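Local coordinates for protein pentalenene synthase (Streptomyces chartreusis NRRL 3882, PDB 6Q4S) that is a terpene synthase that probably cyclises farnesyl diphosphate to the bicyclic sesquiterpene alcohol 7-epi-alpha-eudesmol, using magnesium ions, at residues Glu96-Leu101 with Arg114-Thr120. Sequence-based numbering, arbitrary orientation.
Sequences EVAREL and RVACPIT
E100 reaches from helix 90-103 to the backbone of R114 and V115, a worked example of how a buried carboxylate can fasten an incoming loop in the all-helical class I terpene synthase fold. Its CG stands anti to the backbone N (chi1 -177°) and the chain then bends at chi2 (69°), which turns the carboxylate onto two successive amides. V115 N gives E100 OE2 a nearly straight bond of 3.0 Å, arriving from above the carboxylate plane; R114 N makes a weak one to OE1 of the same carboxylate at 3.1 Å. Charge is shared out further, since R107 forms a salt bridge with OE1 and R99 of the second subunit another with OE2, consistent with an ionised carboxylate at the dimer interface. Cut back to alanine, E100 would probably leave the amides of R114 and V115 without these acceptors, and the two arginines without this shared counter-charge.

Apolar packing adds to this polar grip. V97 extends CG1 into the angle between I119 and T120, 3.5 Å from I119 CG2, while its CG2 faces V115 CG1. The T120 methyl CG2 lies against E100 CG at 3.7 Å and also meets L101 CD2, the side chains crossing at about a right angle in both pairs. F79, from helix 63-79, packs on V97 and I119, and the side chain of I119 is about 8 Å from that of D80 in the DDXXD motif, probably a magnesium ligand.

The third element lies at the turn into helix 118-131, where C117 stands at the N-cap position. The T120 hydroxyl, held between its backbone N and carbonyl carbon (chi1 60°), bridges the turn: T120 OG1 accepts a hydrogen bond from C117 N at 3.0 Å and donates one to V115 O at 2.5 Å.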
loop_
_atom_site.group_PDB
_atom_site.type_symbol
_atom_site.label_atom_id
_atom_site.label_comp_id
_atom_site.label_asym_id
_atom_site.label_seq_id
_atom_site.Cartn_x
_atom_site.Cartn_y
_atom_site.Cartn_z
ATOM N N GLU A 96 1.531 -15.055 -8.371
ATOM C CA GLU A 96 2.775 -15.091 -7.659
ATOM C C GLU A 96 3.741 -13.933 -8.028
ATOM O O GLU A 96 4.341 -13.284 -7.144
ATOM C CB GLU A 96 3.444 -16.471 -7.798
ATOM C CG GLU A 96 4.768 -16.613 -7.102
ATOM C CD GLU A 96 5.429 -18.026 -7.136
ATOM O OE1 GLU A 96 5.148 -18.879 -8.050
ATOM O OE2 GLU A 96 6.278 -18.239 -6.219
ATOM N N VAL A 97 3.865 -13.671 -9.331
ATOM C CA VAL A 97 4.753 -12.638 -9.794
ATOM C C VAL A 97 4.164 -11.272 -9.515
ATOM O O VAL A 97 4.894 -10.402 -9.047
ATOM C CB VAL A 97 5.092 -12.834 -11.306
ATOM C CG1 VAL A 97 5.878 -11.635 -11.810
ATOM C CG2 VAL A 97 5.879 -14.137 -11.453
ATOM N N ALA A 98 2.854 -11.123 -9.705
ATOM C CA ALA A 98 2.192 -9.863 -9.428
ATOM C C ALA A 98 2.378 -9.442 -7.998
ATOM O O ALA A 98 2.608 -8.252 -7.720
ATOM C CB ALA A 98 0.708 -9.896 -9.716
ATOM N N ARG A 99 2.256 -10.394 -7.084
ATOM C CA ARG A 99 2.445 -10.091 -5.643
ATOM C C ARG A 99 3.848 -9.681 -5.295
ATOM O O ARG A 99 4.023 -8.898 -4.377
ATOM C CB ARG A 99 2.003 -11.286 -4.784
ATOM C CG ARG A 99 0.495 -11.411 -4.881
ATOM C CD ARG A 99 -0.141 -12.552 -4.119
ATOM N NE ARG A 99 -1.605 -12.513 -4.288
ATOM C CZ ARG A 99 -2.469 -13.169 -3.499
ATOM N NH1 ARG A 99 -2.021 -13.930 -2.500
ATOM N NH2 ARG A 99 -3.758 -13.055 -3.708
ATOM N N GLU A 100 4.864 -10.192 -6.006
ATOM C CA GLU A 100 6.251 -9.715 -5.840
ATOM C C GLU A 100 6.331 -8.288 -6.325
ATOM O O GLU A 100 6.886 -7.424 -5.647
ATOM C CB GLU A 100 7.278 -10.626 -6.597
ATOM C CG GLU A 100 8.716 -10.215 -6.387
ATOM C CD GLU A 100 9.190 -10.461 -4.971
ATOM O OE1 GLU A 100 9.787 -9.573 -4.327
ATOM O OE2 GLU A 100 8.981 -11.595 -4.478
ATOM N N LEU A 101 5.672 -7.967 -7.417
ATOM C CA LEU A 101 5.620 -6.574 -7.878
ATOM C C LEU A 101 4.884 -5.651 -6.893
ATOM O O LEU A 101 5.241 -4.472 -6.693
ATOM C CB LEU A 101 5.009 -6.529 -9.260
ATOM C CG LEU A 101 5.613 -7.391 -10.395
ATOM C CD1 LEU A 101 4.763 -7.194 -11.658
ATOM C CD2 LEU A 101 7.035 -6.970 -10.611
ATOM N N ARG A 114 12.099 -11.635 -3.807
ATOM C CA ARG A 114 12.128 -13.011 -3.347
ATOM C C ARG A 114 11.896 -13.990 -4.494
ATOM O O ARG A 114 12.555 -14.978 -4.592
ATOM C CB ARG A 114 11.045 -13.175 -2.242
ATOM C CG ARG A 114 11.182 -14.404 -1.363
ATOM C CD ARG A 114 10.181 -14.434 -0.168
ATOM N NE ARG A 114 10.476 -15.554 0.758
ATOM C CZ ARG A 114 10.299 -16.852 0.496
ATOM N NH1 ARG A 114 9.717 -17.262 -0.621
ATOM N NH2 ARG A 114 10.673 -17.780 1.402
ATOM N N VAL A 115 10.882 -13.735 -5.293
ATOM C CA VAL A 115 10.640 -14.350 -6.610
ATOM C C VAL A 115 11.520 -13.563 -7.646
ATOM O O VAL A 115 11.220 -12.416 -7.944
ATOM C CB VAL A 115 9.146 -14.204 -6.937
ATOM C CG1 VAL A 115 8.757 -14.746 -8.310
ATOM C CG2 VAL A 115 8.315 -14.924 -5.884
ATOM N N ALA A 116 12.620 -14.160 -8.097
ATOM C CA ALA A 116 13.565 -13.547 -9.071
ATOM C C ALA A 116 13.261 -14.033 -10.482
ATOM O O ALA A 116 13.393 -15.214 -10.796
ATOM C CB ALA A 116 15.006 -13.907 -8.719
ATOM N N CYS A 117 12.759 -13.146 -11.314
ATOM C CA CYS A 117 12.595 -13.452 -12.716
ATOM C C CYS A 117 12.867 -12.136 -13.412
ATOM O O CYS A 117 13.030 -11.129 -12.734
ATOM C CB CYS A 117 11.229 -14.082 -12.980
ATOM S SG CYS A 117 9.782 -13.040 -12.760
ATOM N N PRO A 118 12.966 -12.129 -14.749
ATOM C CA PRO A 118 13.344 -10.868 -15.380
ATOM C C PRO A 118 12.449 -9.681 -14.977
ATOM O O PRO A 118 12.961 -8.604 -14.646
ATOM C CB PRO A 118 13.199 -11.191 -16.889
ATOM C CG PRO A 118 13.496 -12.648 -16.966
ATOM C CD PRO A 118 12.919 -13.244 -15.712
ATOM N N ILE A 119 11.131 -9.855 -15.001
ATOM C CA ILE A 119 10.224 -8.755 -14.654
ATOM C C ILE A 119 10.408 -8.220 -13.213
ATOM O O ILE A 119 10.396 -7.000 -13.001
ATOM C CB ILE A 119 8.783 -9.106 -14.944
ATOM C CG1 ILE A 119 7.927 -7.836 -14.925
ATOM C CG2 ILE A 119 8.215 -10.080 -13.922
ATOM C CD1 ILE A 119 6.785 -7.975 -15.892
ATOM N N THR A 120 10.677 -9.106 -12.237
ATOM C CA THR A 120 10.724 -8.668 -10.823
ATOM C C THR A 120 12.031 -7.968 -10.569
ATOM O O THR A 120 12.080 -6.981 -9.856
ATOM C CB THR A 120 10.468 -9.806 -9.824
ATOM O OG1 THR A 120 11.438 -10.881 -9.925
ATOM C CG2 THR A 120 9.088 -10.367 -10.046
#